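Local coordinates for protein sortase B (Listeria monocytogenes serovar 1/2a, PDB 5JCV) that anchors surface proteins to the cell wall as a transpeptidase, cleaving their C-terminal sorting signals and passing through a thioester-linked intermediate, at residues Phe122-Thr127 with Lys174-Ile179; Ala114-Thr119 with Lys143-Tyr148; Ser79-Leu84 with Ile161-Cys166; His96-Tyr101 with Glu109-Ala114. One frame throughout, in Å; residues are numbered along the deposited sequence.

All four contacts belong to the sortase domain and reach one sheet, the eight-stranded barrel of the family. Contacts 1 and 3 lie on neighbouring strands, centres about 10 Å apart, and share the probable active site: Cys166 SG sits 4.1 Å from Arg176 NH2, although residues 168-173 between them are not modelled. A hydrogen bond between Tyr124 OH and Ser164 OG ties these two contacts together. Contact 2 is centred about 9 Å from contact 1 on the adjoining strand, which pairs with 176-182. Contact 4, about 17 Å from contact 1 between centres, continues that strand into a hairpin and meets contact 3 where Phe99 packs on Leu163.

Contact 1: residues Phe122-Thr127 with Lys174-Ile179; sequences FYYIET and KGRMVI
Arg176 reaches from strand 176-182 to Phe122 and Tyr124, in the loop that leads into helix 132-145, and meets each ring differently. The first interaction is a stack with cation-pi character. The guanidinium lies nearly flat on one face of the Phe122 ring, planes 17° apart, with Arg176 CZ 4.1 Å from the ring centroid and shifted toward the rim. Phe122 CZ comes closest, 3.6 Å from Arg176 NE. An arginine chain stretched out from CG to NE carries the group that far from the strand.

The polar interaction lies at the guanidinium edge. Arg176 NH1 donates to Tyr124 OH at 2.9 Å, with an N-H...O angle of 163°, and the oxygen stays close to the guanidinium plane. The tyrosine ring itself stands steeply to that plane, at 78°. Its hydroxyl has a second partner in Ser164 OG on strand 160-165, so two bonds grip this oxygen.

Apolar contacts hold the Tyr124 ring in place. Val178 CG2 sits over one face, 3.9 Å from the ring centroid, in a CH-pi contact, while Ile125 CG2 covers the opposite face above its centre. The ring is thus clamped between two methyl groups.

In sortases an arginine on this strand works beside the nucleophilic cysteine, and Arg176, close to Cys166, is consistent with that role. With one face on Phe122 and NH1 bound to Tyr124, the guanidinium is restrained both in tilt and in rotation.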
loop_
_atom_site.group_PDB
_atom_site.type_symbol
_atom_site.label_atom_id
_atom_site.label_comp_id
_atom_site.label_asym_id
_atom_site.label_seq_id
_atom_site.Cartn_x
_atom_site.Cartn_y
_atom_site.Cartn_z
ATOM N N PHE A 122 26.302 10.355 -13.667
ATOM C CA PHE A 122 24.978 9.960 -13.176
ATOM C C PHE A 122 24.498 8.656 -13.837
ATOM O O PHE A 122 23.312 8.373 -13.914
ATOM C CB PHE A 122 23.945 11.096 -13.424
ATOM C CG PHE A 122 24.076 12.305 -12.498
ATOM C CD1 PHE A 122 24.887 12.301 -11.358
ATOM C CD2 PHE A 122 23.353 13.457 -12.777
ATOM C CE1 PHE A 122 24.971 13.422 -10.525
ATOM C CE2 PHE A 122 23.437 14.572 -11.955
ATOM C CZ PHE A 122 24.239 14.548 -10.821
ATOM N N TYR A 123 25.441 7.868 -14.316
ATOM C CA TYR A 123 25.151 6.586 -14.889
ATOM C C TYR A 123 24.199 5.751 -13.984
ATOM O O TYR A 123 23.277 5.068 -14.453
ATOM C CB TYR A 123 26.480 5.884 -15.084
ATOM C CG TYR A 123 26.352 4.573 -15.759
ATOM C CD1 TYR A 123 26.273 4.499 -17.153
ATOM C CD2 TYR A 123 26.285 3.389 -15.027
ATOM C CE1 TYR A 123 26.147 3.291 -17.806
ATOM C CE2 TYR A 123 26.157 2.170 -15.680
ATOM C CZ TYR A 123 26.096 2.139 -17.073
ATOM O OH TYR A 123 25.974 0.959 -17.753
ATOM N N TYR A 124 24.415 5.838 -12.677
ATOM C CA TYR A 124 23.654 5.082 -11.693
ATOM C C TYR A 124 22.144 5.287 -11.736
ATOM O O TYR A 124 21.406 4.486 -11.139
ATOM C CB TYR A 124 24.147 5.424 -10.271
ATOM C CG TYR A 124 23.608 6.710 -9.681
ATOM C CD1 TYR A 124 22.455 6.699 -8.927
ATOM C CD2 TYR A 124 24.244 7.922 -9.874
ATOM C CE1 TYR A 124 21.955 7.850 -8.356
ATOM C CE2 TYR A 124 23.759 9.091 -9.295
ATOM C CZ TYR A 124 22.603 9.046 -8.546
ATOM O OH TYR A 124 22.043 10.165 -7.960
ATOM N N ILE A 125 21.659 6.341 -12.401
ATOM C CA ILE A 125 20.214 6.582 -12.386
ATOM C C ILE A 125 19.460 5.814 -13.486
ATOM O O ILE A 125 18.260 6.061 -13.688
ATOM C CB ILE A 125 19.854 8.071 -12.516
ATOM C CG1 ILE A 125 20.023 8.563 -13.975
ATOM C CG2 ILE A 125 20.644 8.878 -11.524
ATOM C CD1 ILE A 125 19.512 9.967 -14.251
ATOM N N GLU A 126 20.152 4.948 -14.226
ATOM C CA GLU A 126 19.485 4.100 -15.213
ATOM C C GLU A 126 18.488 3.173 -14.544
ATOM O O GLU A 126 18.807 2.502 -13.529
ATOM C CB GLU A 126 20.502 3.284 -15.975
ATOM C CG GLU A 126 19.921 2.577 -17.177
ATOM C CD GLU A 126 21.005 2.086 -18.104
ATOM O OE1 GLU A 126 22.081 2.730 -18.134
ATOM O OE2 GLU A 126 20.778 1.062 -18.787
ATOM N N THR A 127 17.267 3.172 -15.074
ATOM C CA THR A 127 16.238 2.216 -14.664
ATOM C C THR A 127 15.837 1.172 -15.717
ATOM O O THR A 127 15.124 0.226 -15.386
ATOM C CB THR A 127 14.970 2.931 -14.155
ATOM O OG1 THR A 127 14.447 3.811 -15.161
ATOM C CG2 THR A 127 15.305 3.731 -12.906
ATOM N N LYS A 174 27.998 19.737 -3.122
ATOM C CA LYS A 174 28.244 19.673 -4.559
ATOM C C LYS A 174 27.819 18.282 -5.156
ATOM O O LYS A 174 26.940 18.189 -6.023
ATOM C CB LYS A 174 29.742 19.973 -4.821
ATOM C CG LYS A 174 30.030 20.866 -6.030
ATOM C CD LYS A 174 29.460 20.307 -7.333
ATOM C CE LYS A 174 30.151 20.906 -8.559
ATOM N NZ LYS A 174 29.427 20.653 -9.850
ATOM N N GLY A 175 28.467 17.210 -4.696
ATOM C CA GLY A 175 28.143 15.861 -5.144
ATOM C C GLY A 175 26.913 15.292 -4.428
ATOM O O GLY A 175 26.613 15.664 -3.295
ATOM N N ARG A 176 26.183 14.424 -5.116
ATOM C CA ARG A 176 25.205 13.565 -4.483
ATOM C C ARG A 176 25.901 12.427 -3.751
ATOM O O ARG A 176 26.980 12.004 -4.133
ATOM C CB ARG A 176 24.301 12.954 -5.516
ATOM C CG ARG A 176 23.527 13.990 -6.312
ATOM C CD ARG A 176 22.735 13.234 -7.359
ATOM N NE ARG A 176 21.866 14.126 -8.104
ATOM C CZ ARG A 176 21.002 13.723 -9.029
ATOM N NH1 ARG A 176 20.881 12.432 -9.343
ATOM N NH2 ARG A 176 20.270 14.632 -9.647
HETATM N N MSE A 177 25.255 11.952 -2.698
HETATM C CA MSE A 177 25.680 10.767 -1.984
HETATM C C MSE A 177 24.774 9.635 -2.430
HETATM O O MSE A 177 23.578 9.811 -2.601
HETATM C CB MSE A 177 25.578 11.106 -0.499
HETATM C CG MSE A 177 25.997 9.936 0.342
HETATM SE SE MSE A 177 27.952 9.796 0.187
HETATM C CE MSE A 177 27.966 7.878 0.413
ATOM N N VAL A 178 25.348 8.468 -2.654
ATOM C CA VAL A 178 24.600 7.352 -3.225
ATOM C C VAL A 178 24.930 6.076 -2.471
ATOM O O VAL A 178 26.082 5.794 -2.232
ATOM C CB VAL A 178 24.926 7.128 -4.706
ATOM C CG1 VAL A 178 24.117 5.941 -5.235
ATOM C CG2 VAL A 178 24.618 8.366 -5.511
ATOM N N ILE A 179 23.905 5.323 -2.127
ATOM C CA ILE A 179 24.046 4.021 -1.482
ATOM C C ILE A 179 23.233 3.072 -2.326
ATOM O O ILE A 179 22.099 3.385 -2.672
ATOM C CB ILE A 179 23.408 4.057 -0.080
ATOM C CG1 ILE A 179 24.080 5.146 0.740
ATOM C CG2 ILE A 179 23.500 2.735 0.639
ATOM C CD1 ILE A 179 25.533 4.881 1.002
#

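Contact 2: residues Ala114-Thr119 with Lys143-Tyr148; sequences AVYETT and KQQSVY
Ser146 and Val147 hook onto the backbone of Val115, a strand-edge attachment that joins the turn after helix 132-145 to strand 107-118 of the sortase barrel. The neighbouring residues Ala114, Tyr116 and Thr118 bond to strand 176-182, whereas the N and O of Val115 serve the turn. Val115 N donates to Ser146 OG at 3.2 Å, and Val147 N returns a 3.0 Å bond to Val115 O. Ser146 OG, anti to its own nitrogen (chi1 -168°), also donates to Tyr148 O at 2.9 Å, on a lone pair in the carbonyl plane.

Beside this hook, the Gln145 amide stacks on one face of the Tyr116 ring, planes 17° apart, with Gln145 CD 3.8 Å from Tyr116 CE1. Gln145 CB adds a CH-pi contact over the same ring. The phenol oxygen of Tyr116 bonds to Gln180. Val115 CG1 meets Val147 CG2 at 4.1 Å, and Val147 CG2 also lies over the centre of the Tyr148 ring.

The chemistry amounts to a side-chain oxygen standing in for a strand partner: Ser146 OG accepts from Val115 and donates to Tyr148, fixing the turn's shape and its hold on the sheet together.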
loop_
_atom_site.group_PDB
_atom_site.type_symbol
_atom_site.label_atom_id
_atom_site.label_comp_id
_atom_site.label_asym_id
_atom_site.label_seq_id
_atom_site.Cartn_x
_atom_site.Cartn_y
_atom_site.Cartn_z
ATOM N N ALA A 114 27.414 -1.069 -2.561
ATOM C CA ALA A 114 28.155 0.065 -3.169
ATOM C C ALA A 114 27.796 1.377 -2.522
ATOM O O ALA A 114 26.635 1.677 -2.270
ATOM C CB ALA A 114 27.879 0.163 -4.666
ATOM N N VAL A 115 28.816 2.178 -2.312
ATOM C CA VAL A 115 28.710 3.481 -1.636
ATOM C C VAL A 115 29.637 4.466 -2.374
ATOM O O VAL A 115 30.803 4.175 -2.553
ATOM C CB VAL A 115 29.174 3.319 -0.183
ATOM C CG1 VAL A 115 29.375 4.648 0.492
ATOM C CG2 VAL A 115 28.225 2.423 0.595
ATOM N N TYR A 116 29.132 5.616 -2.813
ATOM C CA TYR A 116 30.015 6.632 -3.418
ATOM C C TYR A 116 29.348 7.981 -3.462
ATOM O O TYR A 116 28.124 8.092 -3.277
ATOM C CB TYR A 116 30.442 6.230 -4.843
ATOM C CG TYR A 116 29.313 5.735 -5.707
ATOM C CD1 TYR A 116 28.592 6.610 -6.490
ATOM C CD2 TYR A 116 28.935 4.371 -5.704
ATOM C CE1 TYR A 116 27.539 6.157 -7.285
ATOM C CE2 TYR A 116 27.884 3.911 -6.473
ATOM C CZ TYR A 116 27.186 4.823 -7.251
ATOM O OH TYR A 116 26.166 4.408 -8.022
ATOM N N GLU A 117 30.161 8.998 -3.703
ATOM C CA GLU A 117 29.678 10.329 -4.036
ATOM C C GLU A 117 29.880 10.471 -5.503
ATOM O O GLU A 117 30.845 9.922 -6.072
ATOM C CB GLU A 117 30.524 11.422 -3.402
ATOM C CG GLU A 117 30.386 11.545 -1.908
ATOM C CD GLU A 117 31.401 12.530 -1.327
ATOM O OE1 GLU A 117 32.635 12.202 -1.259
ATOM O OE2 GLU A 117 30.934 13.615 -0.932
ATOM N N THR A 118 29.049 11.299 -6.102
ATOM C CA THR A 118 29.233 11.618 -7.501
ATOM C C THR A 118 28.666 12.994 -7.808
ATOM O O THR A 118 27.556 13.330 -7.350
ATOM C CB THR A 118 28.484 10.602 -8.360
ATOM O OG1 THR A 118 28.687 10.915 -9.748
ATOM C CG2 THR A 118 26.986 10.630 -8.005
ATOM N N THR A 119 29.423 13.750 -8.607
ATOM C CA THR A 119 29.110 15.146 -8.996
ATOM C C THR A 119 28.544 15.266 -10.446
ATOM O O THR A 119 27.598 16.022 -10.685
ATOM C CB THR A 119 30.389 16.014 -8.850
ATOM O OG1 THR A 119 31.531 15.239 -9.248
ATOM C CG2 THR A 119 30.633 16.426 -7.414
ATOM N N LYS A 143 30.022 -0.908 -9.011
ATOM C CA LYS A 143 30.940 -1.564 -8.059
ATOM C C LYS A 143 32.301 -0.912 -8.147
ATOM O O LYS A 143 32.955 -0.670 -7.132
ATOM C CB LYS A 143 31.083 -3.063 -8.341
ATOM C CG LYS A 143 30.196 -3.984 -7.508
ATOM C CD LYS A 143 29.694 -5.155 -8.336
ATOM C CE LYS A 143 29.473 -6.428 -7.530
ATOM N NZ LYS A 143 29.025 -7.517 -8.453
ATOM N N GLN A 144 32.718 -0.614 -9.372
ATOM C CA GLN A 144 33.976 0.086 -9.576
ATOM C C GLN A 144 33.939 1.511 -9.031
ATOM O O GLN A 144 34.920 1.978 -8.477
ATOM C CB GLN A 144 34.360 0.098 -11.047
ATOM C CG GLN A 144 35.862 0.078 -11.237
ATOM C CD GLN A 144 36.255 -0.467 -12.589
ATOM O OE1 GLN A 144 35.560 -0.244 -13.584
ATOM N NE2 GLN A 144 37.372 -1.192 -12.636
ATOM N N GLN A 145 32.799 2.184 -9.157
ATOM C CA GLN A 145 32.617 3.516 -8.559
ATOM C C GLN A 145 32.647 3.515 -7.007
ATOM O O GLN A 145 32.921 4.536 -6.370
ATOM C CB GLN A 145 31.311 4.107 -9.062
ATOM C CG GLN A 145 31.336 5.602 -9.283
ATOM C CD GLN A 145 30.138 6.102 -10.084
ATOM O OE1 GLN A 145 29.407 5.321 -10.720
ATOM N NE2 GLN A 145 29.919 7.421 -10.039
ATOM N N SER A 146 32.379 2.371 -6.387
ATOM C CA SER A 146 32.348 2.291 -4.924
ATOM C C SER A 146 33.674 2.647 -4.257
ATOM O O SER A 146 34.741 2.329 -4.770
ATOM C CB SER A 146 31.930 0.876 -4.468
ATOM O OG SER A 146 31.621 0.860 -3.077
ATOM N N VAL A 147 33.604 3.278 -3.088
ATOM C CA VAL A 147 34.811 3.608 -2.335
ATOM C C VAL A 147 35.326 2.403 -1.566
ATOM O O VAL A 147 36.385 2.484 -0.949
ATOM C CB VAL A 147 34.566 4.753 -1.326
ATOM C CG1 VAL A 147 34.398 6.063 -2.063
ATOM C CG2 VAL A 147 33.344 4.468 -0.438
ATOM N N TYR A 148 34.561 1.309 -1.553
ATOM C CA TYR A 148 34.989 0.084 -0.896
ATOM C C TYR A 148 34.797 -1.028 -1.872
ATOM O O TYR A 148 33.958 -0.914 -2.779
ATOM C CB TYR A 148 34.137 -0.271 0.323
ATOM C CG TYR A 148 33.900 0.847 1.285
ATOM C CD1 TYR A 148 34.951 1.428 2.007
ATOM C CD2 TYR A 148 32.606 1.331 1.491
ATOM C CE1 TYR A 148 34.719 2.487 2.893
ATOM C CE2 TYR A 148 32.360 2.371 2.378
ATOM C CZ TYR A 148 33.408 2.951 3.066
ATOM O OH TYR A 148 33.098 3.963 3.937
#

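Contact 3: residues Ser79-Leu84 with Ile161-Cys166; sequences SMFADL and ITLSTC
Leu84 and Phe81 pack from the loop after strand 67-72 onto Leu163, Ser164 and Thr165 near the end of strand 160-165, and the contact is buried throughout. Its apolar part centres on two leucines whose side chains run at about a right angle to each other. Leu84 CD1 rests 3.9 Å from Leu163 CB and equally close to the carbonyl carbon of Leu163, while Leu84 CD2 approaches Leu163 CD1 at 4.1 Å. Thr165 offers its methyl here: CG2 lies 3.9 Å from Phe81 CB, and its hydroxyl bonds instead to the backbone of Met177.

A second kind of contact sets an aromatic edge against a carbonyl. Phe81 CD2 is 3.4 Å from Ser164 O, which lies in the plane of the ring, so the weakly positive rim of the phenylalanine faces the oxygen. Ile53 and Ile70, on other strands, also touch the Phe81 side chain.

Polar bonds shape each segment separately. A type II' turn from Ser79 to Ala82, closed by Ala82 N to Ser79 O, leads into a short 3-10 segment that takes in Leu84 and continues beyond it. On the strand, Ser164 OG, also bonded to Tyr124 OH, donates to Thr165 O at 2.8 Å, tilted 19° from the carbonyl plane.

The sequence from Thr162 to Cys166 matches the TLxTC signature of sortases, whose cysteine forms the thioester. Phe81 also makes a backbone bond with His73, probably the family's active-site histidine. Apolar packing and an aromatic edge on a carbonyl thus join the loop bonded to His73 to the strand leading into Cys166.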
loop_
_atom_site.group_PDB
_atom_site.type_symbol
_atom_site.label_atom_id
_atom_site.label_comp_id
_atom_site.label_asym_id
_atom_site.label_seq_id
_atom_site.Cartn_x
_atom_site.Cartn_y
_atom_site.Cartn_z
ATOM N N SER A 79 18.566 16.493 8.561
ATOM C CA SER A 79 17.367 15.688 8.262
ATOM C C SER A 79 17.384 15.108 6.870
ATOM O O SER A 79 18.311 15.352 6.075
ATOM C CB SER A 79 16.098 16.538 8.461
ATOM O OG SER A 79 16.123 17.702 7.667
HETATM N N MSE A 80 16.320 14.367 6.563
HETATM C CA MSE A 80 16.097 13.790 5.234
HETATM C C MSE A 80 17.251 12.860 4.976
HETATM O O MSE A 80 17.522 11.998 5.818
HETATM C CB MSE A 80 15.784 14.861 4.173
HETATM C CG MSE A 80 14.704 15.839 4.633
HETATM SE SE MSE A 80 13.069 14.978 5.405
HETATM C CE MSE A 80 12.409 14.155 3.826
ATOM N N PHE A 81 17.935 12.998 3.841
ATOM C CA PHE A 81 19.038 12.107 3.479
ATOM C C PHE A 81 20.411 12.640 3.820
ATOM O O PHE A 81 21.424 12.084 3.387
ATOM C CB PHE A 81 18.964 11.751 2.023
ATOM C CG PHE A 81 18.125 10.539 1.716
ATOM C CD1 PHE A 81 17.417 9.837 2.712
ATOM C CD2 PHE A 81 18.001 10.109 0.391
ATOM C CE1 PHE A 81 16.666 8.710 2.394
ATOM C CE2 PHE A 81 17.261 8.986 0.079
ATOM C CZ PHE A 81 16.574 8.307 1.085
ATOM N N ALA A 82 20.500 13.655 4.662
ATOM C CA ALA A 82 21.853 14.071 5.092
ATOM C C ALA A 82 22.651 12.916 5.680
ATOM O O ALA A 82 23.890 12.876 5.527
ATOM C CB ALA A 82 21.804 15.234 6.075
ATOM N N ASP A 83 21.983 11.964 6.363
ATOM C CA ASP A 83 22.743 10.892 7.029
ATOM C C ASP A 83 23.325 9.827 6.088
ATOM O O ASP A 83 24.118 8.986 6.530
ATOM C CB ASP A 83 21.931 10.245 8.162
ATOM C CG ASP A 83 21.993 11.060 9.470
ATOM O OD1 ASP A 83 22.819 12.025 9.576
ATOM O OD2 ASP A 83 21.183 10.744 10.379
ATOM N N LEU A 84 23.003 9.873 4.799
ATOM C CA LEU A 84 23.601 8.921 3.831
ATOM C C LEU A 84 25.146 8.993 3.847
ATOM O O LEU A 84 25.849 7.984 3.632
ATOM C CB LEU A 84 23.052 9.158 2.383
ATOM C CG LEU A 84 21.590 8.790 2.080
ATOM C CD1 LEU A 84 21.248 8.760 0.590
ATOM C CD2 LEU A 84 21.304 7.442 2.685
ATOM N N ILE A 161 18.218 -1.534 -4.888
ATOM C CA ILE A 161 17.616 -0.288 -4.480
ATOM C C ILE A 161 18.747 0.720 -4.274
ATOM O O ILE A 161 19.817 0.365 -3.776
ATOM C CB ILE A 161 16.694 -0.454 -3.270
ATOM C CG1 ILE A 161 16.347 0.896 -2.639
ATOM C CG2 ILE A 161 17.316 -1.352 -2.252
ATOM C CD1 ILE A 161 15.092 0.884 -1.806
ATOM N N THR A 162 18.503 1.958 -4.736
ATOM C CA THR A 162 19.484 3.031 -4.715
ATOM C C THR A 162 18.903 4.136 -3.869
ATOM O O THR A 162 17.765 4.604 -4.117
ATOM C CB THR A 162 19.750 3.591 -6.138
ATOM O OG1 THR A 162 20.169 2.539 -7.006
ATOM C CG2 THR A 162 20.829 4.636 -6.130
ATOM N N LEU A 163 19.667 4.542 -2.861
ATOM C CA LEU A 163 19.340 5.720 -2.122
ATOM C C LEU A 163 20.251 6.857 -2.608
ATOM O O LEU A 163 21.460 6.695 -2.689
ATOM C CB LEU A 163 19.522 5.447 -0.641
ATOM C CG LEU A 163 18.762 4.282 -0.044
ATOM C CD1 LEU A 163 19.004 4.283 1.430
ATOM C CD2 LEU A 163 17.260 4.285 -0.260
ATOM N N SER A 164 19.670 8.006 -2.925
ATOM C CA SER A 164 20.452 9.146 -3.443
ATOM C C SER A 164 19.943 10.477 -2.964
ATOM O O SER A 164 18.719 10.711 -2.920
ATOM C CB SER A 164 20.364 9.156 -4.948
ATOM O OG SER A 164 21.076 10.229 -5.551
ATOM N N THR A 165 20.867 11.371 -2.636
ATOM C CA THR A 165 20.497 12.734 -2.331
ATOM C C THR A 165 20.181 13.387 -3.672
ATOM O O THR A 165 20.546 12.867 -4.712
ATOM C CB THR A 165 21.594 13.517 -1.558
ATOM O OG1 THR A 165 22.802 13.583 -2.317
ATOM C CG2 THR A 165 21.916 12.836 -0.203
ATOM N N CYS A 166 19.507 14.517 -3.623
ATOM C CA CYS A 166 19.031 15.248 -4.790
ATOM C C CYS A 166 18.825 16.683 -4.301
ATOM O O CYS A 166 17.985 16.894 -3.424
ATOM C CB CYS A 166 17.657 14.686 -5.232
ATOM S SG CYS A 166 17.260 15.155 -6.924
#

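Contact 4: residues His96-Tyr101 with Glu109-Ala114; sequences HPTFSY and EVEIFA
Phe99 lies alongside Val110 across the hairpin of strands 98-102 and 107-118, both side chains pointing the same way into the barrel. The valine sits over one face of the ring: Val110 CB is 3.8 Å from the ring centroid, a CH-pi contact displaced toward the rim, and CG1 reaches Phe99 CZ at 3.7 Å. Phe99 CG is tucked between its own N and carbonyl carbon (chi1 63°), which lays the ring over its partner. Ile112 arrives at about a right angle, with CD1 in the ring plane, 4.0 Å from Phe99 CD2.

The other hairpin face, that of Thr98 and Glu109, carries the polar groups. The Glu109 chain bends about its CB-CG bond (chi2 77°), turning its carboxylate over Ser100, OE2 3.6 Å from Ser100 CB. A water bridges Glu109 OE2 to Thr98 OG1, donating to the carboxylate.

Phe99 and Val110 form a hydrogen-bonded antiparallel pair, Val110 N to Phe99 O at 2.7 Å and Phe99 N to Val110 O at 3.0 Å, flanked by Ile112 N to Pro97 O at 2.9 Å. The hairpin is thus two-sided, an aromatic-aliphatic face packing on Leu163 and Ile161, and a hydrated carboxylate-hydroxyl face behind it.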
loop_
_atom_site.group_PDB
_atom_site.type_symbol
_atom_site.label_atom_id
_atom_site.label_comp_id
_atom_site.label_asym_id
_atom_site.label_seq_id
_atom_site.Cartn_x
_atom_site.Cartn_y
_atom_site.Cartn_z
ATOM N N HIS A 96 26.608 -1.343 9.871
ATOM C CA HIS A 96 25.247 -1.215 9.308
ATOM C C HIS A 96 25.188 -1.703 7.872
ATOM O O HIS A 96 24.768 -0.988 6.994
ATOM C CB HIS A 96 24.749 0.233 9.409
ATOM C CG HIS A 96 24.752 0.773 10.800
ATOM N ND1 HIS A 96 25.866 1.353 11.372
ATOM C CD2 HIS A 96 23.782 0.804 11.744
ATOM C CE1 HIS A 96 25.579 1.722 12.610
ATOM N NE2 HIS A 96 24.321 1.397 12.859
ATOM N N PRO A 97 25.548 -2.970 7.648
ATOM C CA PRO A 97 25.525 -3.516 6.294
ATOM C C PRO A 97 24.131 -3.570 5.631
ATOM O O PRO A 97 24.039 -3.860 4.437
ATOM C CB PRO A 97 26.112 -4.937 6.488
ATOM C CG PRO A 97 25.760 -5.321 7.901
ATOM C CD PRO A 97 25.629 -4.024 8.688
ATOM N N THR A 98 23.050 -3.297 6.368
ATOM C CA THR A 98 21.701 -3.383 5.786
ATOM C C THR A 98 20.768 -2.300 6.284
ATOM O O THR A 98 20.920 -1.765 7.392
ATOM C CB THR A 98 20.964 -4.741 6.148
ATOM O OG1 THR A 98 20.538 -4.702 7.519
ATOM C CG2 THR A 98 21.863 -5.962 5.947
ATOM N N PHE A 99 19.741 -2.027 5.494
ATOM C CA PHE A 99 18.637 -1.206 5.967
ATOM C C PHE A 99 17.306 -1.846 5.575
ATOM O O PHE A 99 17.286 -2.835 4.834
ATOM C CB PHE A 99 18.758 0.234 5.448
ATOM C CG PHE A 99 18.683 0.373 3.965
ATOM C CD1 PHE A 99 17.479 0.634 3.337
ATOM C CD2 PHE A 99 19.824 0.275 3.186
ATOM C CE1 PHE A 99 17.413 0.743 1.965
ATOM C CE2 PHE A 99 19.766 0.409 1.810
ATOM C CZ PHE A 99 18.564 0.643 1.191
ATOM N N SER A 100 16.204 -1.276 6.067
ATOM C CA SER A 100 14.872 -1.781 5.726
ATOM C C SER A 100 14.056 -0.838 4.909
ATOM O O SER A 100 13.930 0.347 5.209
ATOM C CB SER A 100 14.074 -2.253 6.957
ATOM O OG SER A 100 14.233 -1.423 8.062
ATOM N N TYR A 101 13.490 -1.416 3.862
ATOM C CA TYR A 101 12.717 -0.719 2.886
ATOM C C TYR A 101 11.368 -1.406 2.844
ATOM O O TYR A 101 11.304 -2.599 2.581
ATOM C CB TYR A 101 13.408 -0.840 1.504
ATOM C CG TYR A 101 12.515 -0.476 0.342
ATOM C CD1 TYR A 101 11.971 0.813 0.234
ATOM C CD2 TYR A 101 12.192 -1.421 -0.662
ATOM C CE1 TYR A 101 11.135 1.152 -0.827
ATOM C CE2 TYR A 101 11.354 -1.086 -1.731
ATOM C CZ TYR A 101 10.826 0.206 -1.808
ATOM O OH TYR A 101 9.967 0.588 -2.811
ATOM N N GLU A 109 14.996 -6.404 3.719
ATOM C CA GLU A 109 16.238 -6.013 4.380
ATOM C C GLU A 109 17.375 -5.928 3.363
ATOM O O GLU A 109 17.995 -6.925 2.988
ATOM C CB GLU A 109 16.627 -6.950 5.509
ATOM C CG GLU A 109 17.045 -6.206 6.779
ATOM C CD GLU A 109 15.831 -5.668 7.531
ATOM O OE1 GLU A 109 14.686 -6.043 7.166
ATOM O OE2 GLU A 109 16.009 -4.890 8.489
ATOM N N VAL A 110 17.667 -4.704 2.963
ATOM C CA VAL A 110 18.523 -4.454 1.830
ATOM C C VAL A 110 19.966 -4.557 2.265
ATOM O O VAL A 110 20.350 -3.973 3.274
ATOM C CB VAL A 110 18.270 -3.043 1.280
ATOM C CG1 VAL A 110 19.127 -2.823 0.045
ATOM C CG2 VAL A 110 16.789 -2.843 0.930
ATOM N N GLU A 111 20.753 -5.265 1.466
ATOM C CA GLU A 111 22.147 -5.528 1.729
ATOM C C GLU A 111 23.035 -4.605 0.875
ATOM O O GLU A 111 23.195 -4.801 -0.350
ATOM C CB GLU A 111 22.437 -7.001 1.389
ATOM C CG GLU A 111 23.444 -7.648 2.300
ATOM C CD GLU A 111 23.806 -9.092 1.935
ATOM O OE1 GLU A 111 23.032 -9.814 1.239
ATOM O OE2 GLU A 111 24.908 -9.506 2.391
ATOM N N ILE A 112 23.642 -3.621 1.525
ATOM C CA ILE A 112 24.444 -2.626 0.833
ATOM C C ILE A 112 25.704 -3.236 0.208
ATOM O O ILE A 112 26.457 -3.957 0.861
ATOM C CB ILE A 112 24.858 -1.507 1.808
ATOM C CG1 ILE A 112 23.631 -0.693 2.220
ATOM C CG2 ILE A 112 25.893 -0.594 1.169
ATOM C CD1 ILE A 112 23.800 0.028 3.547
ATOM N N PHE A 113 25.930 -2.924 -1.057
ATOM C CA PHE A 113 27.101 -3.396 -1.775
ATOM C C PHE A 113 27.945 -2.291 -2.456
ATOM O O PHE A 113 29.083 -2.552 -2.858
ATOM C CB PHE A 113 26.680 -4.433 -2.797
ATOM C CG PHE A 113 25.947 -3.865 -3.983
ATOM C CD1 PHE A 113 26.639 -3.462 -5.109
ATOM C CD2 PHE A 113 24.572 -3.783 -3.991
ATOM C CE1 PHE A 113 25.970 -2.942 -6.196
ATOM C CE2 PHE A 113 23.903 -3.275 -5.082
ATOM C CZ PHE A 113 24.603 -2.852 -6.180
ATOM N N ALA A 114 27.414 -1.069 -2.561
ATOM C CA ALA A 114 28.155 0.065 -3.169
ATOM C C ALA A 114 27.796 1.377 -2.522
ATOM O O ALA A 114 26.635 1.677 -2.270
ATOM C CB ALA A 114 27.879 0.163 -4.666
HETATM O O HOH W 1 26.087 -4.738 3.366
HETATM O O HOH W 2 18.227 -3.374 8.436
#